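Local coordinates for guanine nucleotide exchange protein (Legionella pneumophila, PDB 1XT0) that probably acts as a guanine nucleotide exchange factor for ADP-ribosylation factor, the chain here being its N-terminal Sec7 domain, at residues Q73-F78 / D110-S115; Q87-G92 / E183-E188; S115-Y120 / S129-A134. All coordinates share one frame; numbering follows the deposited sequence.

Helix 106-123 connects interactions 1 and 3, whose centres lie about 11 Å apart and which share Ser115: its earlier turns pack on helix 69-80, its later turns on the start of helix 131-147. Interaction 2 ties the start of helix 89-99 to helix 179-191, far along the chain; its centre is about 15 Å from that of interaction 3, and Phe89 CD1 meets Tyr120 CE2 at 3.5 Å. Interactions 1 and 2 do not touch, their nearest atoms being about 8 Å apart. As in other Sec7 domains, the loop just ahead of helix 106-123 probably carries the catalytic glutamate, and helix 131-147 probably helps line the ARF-binding groove.

Interaction 1: residues Q73-F78 / D110-S115; sequences QVLKAF and DRLVQS
The helices that carry Leu75 and Ser115 run in broadly the same direction, their short axes crossing at -45° and coming within 10.1 Å, with Lys76 CA and Ser115 CA 6.1 Å apart. Leu75 does most of the touching. Its CG stands opposite the backbone N (chi1 173°), which points the branch across the gap between the helices. CD2 presses on Ser115 CB at 3.2 Å, tighter than normal van der Waals contact, and also meets the backbone Arg111 O at 3.7 Å. The other methyl, CD1, touches Leu112 CD2 at 4.0 Å, the two leucine side chains crossing at about a right angle. Ser115 OG sits beside Leu75 CG at 3.3 Å; its hydrogen-bonding partner is Thr79 OG1, one turn further along helix 69-80, so a polar link between the two helices accompanies the apolar one. Leu112 also packs on Phe100 and Leu102, while Arg111 turns its guanidinium end from the interface and bonds through NE to Ser65 O. Leu75, set against Ser115 and Leu112, joins helix 69-80 to helix 106-123, part of the helix-on-helix packing that builds the all-helical Sec7 fold.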
# COMPACT_ATOMS: atom_id res chain seq x y z
N GLN A 73 9.19 -8.00 4.90
CA GLN A 73 8.89 -7.81 6.31
C GLN A 73 8.81 -6.31 6.61
O GLN A 73 7.97 -5.88 7.40
CB GLN A 73 9.96 -8.47 7.18
CG GLN A 73 9.52 -8.71 8.59
CD GLN A 73 8.41 -9.73 8.70
OE1 GLN A 73 8.56 -10.87 8.27
NE2 GLN A 73 7.30 -9.34 9.30
N VAL A 74 9.68 -5.52 5.98
CA VAL A 74 9.64 -4.07 6.20
C VAL A 74 8.31 -3.52 5.69
O VAL A 74 7.67 -2.70 6.35
CB VAL A 74 10.78 -3.33 5.46
CG1 VAL A 74 10.61 -1.81 5.62
CG2 VAL A 74 12.13 -3.77 6.04
N LEU A 75 7.88 -3.99 4.52
CA LEU A 75 6.62 -3.56 3.93
C LEU A 75 5.45 -3.91 4.85
O LEU A 75 4.56 -3.10 5.07
CB LEU A 75 6.38 -4.24 2.57
CG LEU A 75 5.00 -3.97 1.96
CD1 LEU A 75 4.89 -2.48 1.63
CD2 LEU A 75 4.76 -4.81 0.71
N LYS A 76 5.46 -5.13 5.38
CA LYS A 76 4.39 -5.55 6.28
C LYS A 76 4.31 -4.60 7.46
O LYS A 76 3.23 -4.14 7.82
CB LYS A 76 4.65 -6.98 6.76
CG LYS A 76 3.57 -7.56 7.67
CD LYS A 76 3.73 -9.06 7.78
CE LYS A 76 2.83 -9.67 8.84
NZ LYS A 76 3.30 -9.32 10.21
N ALA A 77 5.46 -4.29 8.05
CA ALA A 77 5.52 -3.38 9.19
C ALA A 77 5.08 -1.98 8.77
O ALA A 77 4.35 -1.30 9.49
CB ALA A 77 6.95 -3.34 9.76
N PHE A 78 5.52 -1.56 7.59
CA PHE A 78 5.21 -0.24 7.08
C PHE A 78 3.71 0.00 6.86
O PHE A 78 3.19 1.07 7.18
CB PHE A 78 5.97 -0.02 5.77
CG PHE A 78 5.70 1.30 5.11
CD1 PHE A 78 4.65 1.45 4.22
CD2 PHE A 78 6.52 2.39 5.37
CE1 PHE A 78 4.41 2.67 3.58
CE2 PHE A 78 6.30 3.63 4.74
CZ PHE A 78 5.24 3.77 3.84
N ASP A 110 1.70 -5.23 -7.41
CA ASP A 110 0.90 -6.31 -6.84
C ASP A 110 1.31 -6.63 -5.40
O ASP A 110 0.46 -6.84 -4.54
CB ASP A 110 1.01 -7.57 -7.70
CG ASP A 110 -0.04 -8.60 -7.34
OD1 ASP A 110 -1.24 -8.29 -7.45
OD2 ASP A 110 0.34 -9.73 -6.94
N ARG A 111 2.61 -6.66 -5.14
CA ARG A 111 3.08 -6.93 -3.80
C ARG A 111 2.63 -5.83 -2.84
O ARG A 111 2.30 -6.11 -1.69
CB ARG A 111 4.61 -7.09 -3.78
CG ARG A 111 5.07 -8.46 -4.29
CD ARG A 111 6.54 -8.73 -3.99
NE ARG A 111 7.40 -7.99 -4.89
CZ ARG A 111 7.86 -8.46 -6.05
NH1 ARG A 111 7.54 -9.67 -6.45
NH2 ARG A 111 8.62 -7.69 -6.81
N LEU A 112 2.60 -4.58 -3.31
CA LEU A 112 2.14 -3.48 -2.47
C LEU A 112 0.65 -3.64 -2.17
O LEU A 112 0.22 -3.51 -1.03
CB LEU A 112 2.38 -2.12 -3.15
CG LEU A 112 3.82 -1.73 -3.51
CD1 LEU A 112 3.86 -0.28 -3.98
CD2 LEU A 112 4.73 -1.91 -2.29
N VAL A 113 -0.13 -3.95 -3.20
CA VAL A 113 -1.56 -4.13 -3.00
C VAL A 113 -1.81 -5.29 -2.05
O VAL A 113 -2.72 -5.24 -1.22
CB VAL A 113 -2.31 -4.41 -4.33
CG1 VAL A 113 -3.77 -4.77 -4.04
CG2 VAL A 113 -2.25 -3.17 -5.23
N GLN A 114 -1.01 -6.35 -2.18
CA GLN A 114 -1.16 -7.50 -1.29
C GLN A 114 -0.92 -7.07 0.15
O GLN A 114 -1.65 -7.47 1.05
CB GLN A 114 -0.19 -8.61 -1.69
CG GLN A 114 -0.45 -9.19 -3.07
CD GLN A 114 0.21 -10.54 -3.30
OE1 GLN A 114 0.22 -11.05 -4.42
NE2 GLN A 114 0.75 -11.13 -2.23
N SER A 115 0.11 -6.25 0.37
CA SER A 115 0.42 -5.77 1.71
C SER A 115 -0.77 -5.00 2.28
O SER A 115 -1.14 -5.18 3.44
CB SER A 115 1.66 -4.88 1.68
OG SER A 115 1.90 -4.29 2.95

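Interaction 2: residues Q87-G92 / E183-E188; sequences QSFVEG and EELYSE
A capping box made by Ser88 and Glu91 starts helix 89-99, and Glu188 of helix 179-191 brings its carboxylate against it. Within the box, Ser88 N donates to Glu91 OE2 at 2.7 Å, reaching it from above the carboxylate plane, and Glu91 N donates to Ser88 OG at 3.0 Å with a fairly straight N-H...O angle of 161°. With CG beside its backbone N and opposite its carbonyl carbon (chi1 -84°) and the chain extended beyond, Glu188 reaches the box, where Ser88 OG donates to Glu188 OE2 at 2.7 Å. Both bonds of this hydroxyl are less certain, because it is modelled too near an atom of Glu91. The other oxygen, Glu188 OE1, accepts a hydrogen bond at 2.7 Å from a water, which itself accepts from Val90 N at 3.2 Å. Glu188 thereby approaches the helix start with both oxygens, one directly and one through water, where the N-terminal end of the helix dipole would be expected to steady its negative charge. Working against this, Glu91 OE1 lies only 3.2 Å from Glu188 OE2, with the carboxylate planes 72° apart; the closeness of two acids may raise the proton affinity of one of them. Beside the polar groups lie the apolar contacts. Val90 CG1 rests on Glu188 CB at 3.6 Å, the two side chains sliding past each other in opposite directions, and Val90 CG2 meets Leu185 CG, also at 3.6 Å. Leu185 CD1 extends to the ring of Phe89, and both residues also pack on Leu137 and Thr141, so helix 131-147 touches both sides of the contact. A capped helix start, bound by an acid from some ninety residues later, here knits helix 179-191 into the helical Sec7 fold.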
# COMPACT_ATOMS: atom_id res chain seq x y z
N GLN A 87 -12.19 4.60 8.48
CA GLN A 87 -11.89 5.20 7.19
C GLN A 87 -12.34 4.12 6.20
O GLN A 87 -11.91 2.98 6.30
CB GLN A 87 -10.38 5.42 7.07
CG GLN A 87 -9.93 6.24 5.88
CD GLN A 87 -8.43 6.14 5.66
OE1 GLN A 87 -7.86 6.86 4.84
NE2 GLN A 87 -7.79 5.23 6.39
N SER A 88 -13.23 4.48 5.28
CA SER A 88 -13.75 3.51 4.31
C SER A 88 -12.67 2.74 3.57
O SER A 88 -11.51 3.18 3.49
CB SER A 88 -14.63 4.21 3.29
OG SER A 88 -13.81 4.86 2.34
N PHE A 89 -13.05 1.59 3.01
CA PHE A 89 -12.14 0.74 2.25
C PHE A 89 -11.49 1.57 1.13
O PHE A 89 -10.27 1.55 0.97
CB PHE A 89 -12.91 -0.43 1.63
CG PHE A 89 -12.07 -1.33 0.78
CD1 PHE A 89 -11.29 -2.33 1.35
CD2 PHE A 89 -12.03 -1.17 -0.60
CE1 PHE A 89 -10.50 -3.16 0.57
CE2 PHE A 89 -11.24 -1.99 -1.40
CZ PHE A 89 -10.47 -2.99 -0.81
N VAL A 90 -12.31 2.28 0.37
CA VAL A 90 -11.84 3.11 -0.73
C VAL A 90 -10.88 4.21 -0.26
O VAL A 90 -9.84 4.43 -0.86
CB VAL A 90 -13.04 3.75 -1.50
CG1 VAL A 90 -12.55 4.74 -2.54
CG2 VAL A 90 -13.86 2.64 -2.18
N GLU A 91 -11.24 4.89 0.83
CA GLU A 91 -10.41 5.95 1.38
C GLU A 91 -9.08 5.35 1.81
O GLU A 91 -8.02 5.95 1.63
CB GLU A 91 -11.10 6.61 2.59
CG GLU A 91 -12.34 7.42 2.20
CD GLU A 91 -13.41 7.48 3.29
OE1 GLU A 91 -14.50 8.01 2.99
OE2 GLU A 91 -13.19 7.00 4.42
N GLY A 92 -9.13 4.15 2.38
CA GLY A 92 -7.92 3.49 2.82
C GLY A 92 -7.02 3.12 1.66
O GLY A 92 -5.80 3.35 1.72
N GLU A 183 -22.26 -0.75 -3.20
CA GLU A 183 -22.87 0.44 -3.81
C GLU A 183 -22.07 1.65 -3.33
O GLU A 183 -21.80 2.56 -4.11
CB GLU A 183 -24.34 0.58 -3.37
CG GLU A 183 -25.20 -0.63 -3.69
CD GLU A 183 -26.62 -0.48 -3.19
OE1 GLU A 183 -27.40 -1.46 -3.31
OE2 GLU A 183 -26.97 0.60 -2.66
N GLU A 184 -21.69 1.63 -2.05
CA GLU A 184 -20.90 2.72 -1.46
C GLU A 184 -19.52 2.78 -2.11
O GLU A 184 -19.03 3.85 -2.45
CB GLU A 184 -20.73 2.50 0.05
CG GLU A 184 -20.05 3.67 0.76
CD GLU A 184 -19.65 3.34 2.19
OE1 GLU A 184 -20.44 2.66 2.89
OE2 GLU A 184 -18.56 3.77 2.63
N LEU A 185 -18.89 1.62 -2.26
CA LEU A 185 -17.57 1.53 -2.86
C LEU A 185 -17.59 2.09 -4.28
O LEU A 185 -16.73 2.88 -4.65
CB LEU A 185 -17.11 0.06 -2.87
CG LEU A 185 -15.70 -0.27 -3.37
CD1 LEU A 185 -15.30 -1.65 -2.84
CD2 LEU A 185 -15.64 -0.22 -4.89
N TYR A 186 -18.58 1.67 -5.06
CA TYR A 186 -18.75 2.11 -6.45
C TYR A 186 -18.90 3.63 -6.55
O TYR A 186 -18.35 4.26 -7.44
CB TYR A 186 -19.98 1.44 -7.07
CG TYR A 186 -20.19 1.71 -8.56
CD1 TYR A 186 -19.71 0.83 -9.52
CD2 TYR A 186 -20.88 2.85 -8.99
CE1 TYR A 186 -19.90 1.07 -10.88
CE2 TYR A 186 -21.08 3.10 -10.35
CZ TYR A 186 -20.58 2.21 -11.29
OH TYR A 186 -20.77 2.46 -12.64
N SER A 187 -19.67 4.21 -5.62
CA SER A 187 -19.91 5.65 -5.60
C SER A 187 -18.66 6.45 -5.25
O SER A 187 -18.47 7.56 -5.75
CB SER A 187 -21.03 6.00 -4.61
OG SER A 187 -22.28 5.51 -5.04
N GLU A 188 -17.82 5.89 -4.38
CA GLU A 188 -16.60 6.58 -3.98
C GLU A 188 -15.58 6.66 -5.11
O GLU A 188 -15.07 7.74 -5.42
CB GLU A 188 -15.98 5.89 -2.76
CG GLU A 188 -16.57 6.33 -1.44
CD GLU A 188 -15.97 5.60 -0.26
OE1 GLU A 188 -16.41 4.46 0.03
OE2 GLU A 188 -15.06 6.16 0.38
O HOH W 1 -15.47 1.96 0.48

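Interaction 3: residues S115-Y120 / S129-A134; sequences SFSGAY and SNADAA
Ser117 holds its hydroxyl between the backbone N and the carbonyl carbon (chi1 80°), turned back toward its own helix, where OG hydrogen-bonds to Gln114 O; the CB is left to face Ala134. Tyr120 places its ring atom CG opposite the backbone N (chi1 -174°), which swings the ring out along the same flank. Ala134 CB fits between these two residues: it lies 3.3 Å from Ser117 O, 3.7 Å from Ser117 CB and, more loosely, 4.5 Å from Tyr120 CD2, approaching the ring obliquely. One turn earlier in its helix, Ala131 meets helix 106-123 less closely, its CB 4.1 Å from Gly118 CA. Ala131 O also lies near Ser117 OG, at 3.5 Å, a looser neighbour than Gln114 O. Serine, glycine and two alanines thus bring the backbones unusually near, with Gly118 CA 4.8 Å from Ala131 CA and Ser117 CA 4.9 Å from Ala134 CA. This close pairing sets helix 106-123 against the first turn of helix 131-147, two consecutive helices of the Sec7 domain joined by a short connection; Asn130 occupies the N-cap position of the second. Behind the pair, Tyr120 CB covers one face of the Phe116 ring, offset toward its rim, as residues a turn apart in a helix can do. Phe116 meets Phe84 edge-to-face and Phe96 at an inclined angle, and Tyr120 meets Phe89 edge-to-face, so this flank of helix 106-123 runs into an aromatic cluster that reaches helix 89-99.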
# COMPACT_ATOMS: atom_id res chain seq x y z
N SER A 115 0.11 -6.25 0.37
CA SER A 115 0.42 -5.77 1.71
C SER A 115 -0.77 -5.00 2.28
O SER A 115 -1.14 -5.18 3.44
CB SER A 115 1.66 -4.88 1.68
OG SER A 115 1.90 -4.29 2.95
N PHE A 116 -1.36 -4.14 1.46
CA PHE A 116 -2.51 -3.36 1.89
C PHE A 116 -3.70 -4.24 2.26
O PHE A 116 -4.33 -4.05 3.29
CB PHE A 116 -2.97 -2.40 0.78
CG PHE A 116 -4.38 -1.90 0.97
CD1 PHE A 116 -4.64 -0.76 1.73
CD2 PHE A 116 -5.46 -2.58 0.41
CE1 PHE A 116 -5.94 -0.31 1.93
CE2 PHE A 116 -6.77 -2.14 0.60
CZ PHE A 116 -7.01 -1.00 1.36
N SER A 117 -4.00 -5.22 1.41
CA SER A 117 -5.13 -6.10 1.67
C SER A 117 -4.96 -6.83 3.00
O SER A 117 -5.93 -7.04 3.73
CB SER A 117 -5.30 -7.10 0.53
OG SER A 117 -4.38 -8.16 0.68
N GLY A 118 -3.73 -7.22 3.31
CA GLY A 118 -3.46 -7.93 4.55
C GLY A 118 -3.72 -7.04 5.75
O GLY A 118 -4.37 -7.45 6.72
N ALA A 119 -3.20 -5.81 5.68
CA ALA A 119 -3.36 -4.84 6.76
C ALA A 119 -4.83 -4.42 6.89
O ALA A 119 -5.35 -4.28 8.01
CB ALA A 119 -2.47 -3.61 6.50
N TYR A 120 -5.50 -4.20 5.76
CA TYR A 120 -6.90 -3.79 5.80
C TYR A 120 -7.72 -4.82 6.56
O TYR A 120 -8.56 -4.48 7.40
CB TYR A 120 -7.49 -3.64 4.39
CG TYR A 120 -8.89 -3.08 4.44
CD1 TYR A 120 -9.11 -1.72 4.64
CD2 TYR A 120 -10.00 -3.93 4.43
CE1 TYR A 120 -10.39 -1.22 4.84
CE2 TYR A 120 -11.29 -3.43 4.63
CZ TYR A 120 -11.47 -2.07 4.84
OH TYR A 120 -12.72 -1.57 5.08
N SER A 129 -13.87 -11.06 5.09
CA SER A 129 -13.60 -12.33 5.76
C SER A 129 -12.11 -12.65 5.95
O SER A 129 -11.72 -13.19 6.98
CB SER A 129 -14.31 -13.46 5.00
OG SER A 129 -14.19 -14.70 5.66
N ASN A 130 -11.28 -12.32 4.97
CA ASN A 130 -9.84 -12.56 5.08
C ASN A 130 -9.03 -11.68 4.13
O ASN A 130 -9.60 -10.82 3.44
CB ASN A 130 -9.53 -14.04 4.82
CG ASN A 130 -9.85 -14.48 3.40
OD1 ASN A 130 -9.66 -15.65 3.05
ND2 ASN A 130 -10.34 -13.57 2.58
N ALA A 131 -7.71 -11.89 4.10
CA ALA A 131 -6.81 -11.11 3.25
C ALA A 131 -7.12 -11.29 1.77
O ALA A 131 -7.11 -10.32 1.01
CB ALA A 131 -5.35 -11.48 3.54
N ASP A 132 -7.39 -12.52 1.36
CA ASP A 132 -7.71 -12.81 -0.04
C ASP A 132 -8.93 -12.01 -0.51
O ASP A 132 -8.95 -11.51 -1.63
CB ASP A 132 -7.98 -14.30 -0.22
CG ASP A 132 -6.71 -15.12 -0.27
OD1 ASP A 132 -5.66 -14.63 0.20
OD2 ASP A 132 -6.76 -16.27 -0.77
N ALA A 133 -9.93 -11.91 0.35
CA ALA A 133 -11.15 -11.18 0.04
C ALA A 133 -10.84 -9.70 -0.12
O ALA A 133 -11.36 -9.04 -1.03
CB ALA A 133 -12.19 -11.38 1.14
N ALA A 134 -9.99 -9.19 0.76
CA ALA A 134 -9.59 -7.78 0.71
C ALA A 134 -8.82 -7.52 -0.58
O ALA A 134 -8.96 -6.46 -1.20
CB ALA A 134 -8.72 -7.44 1.92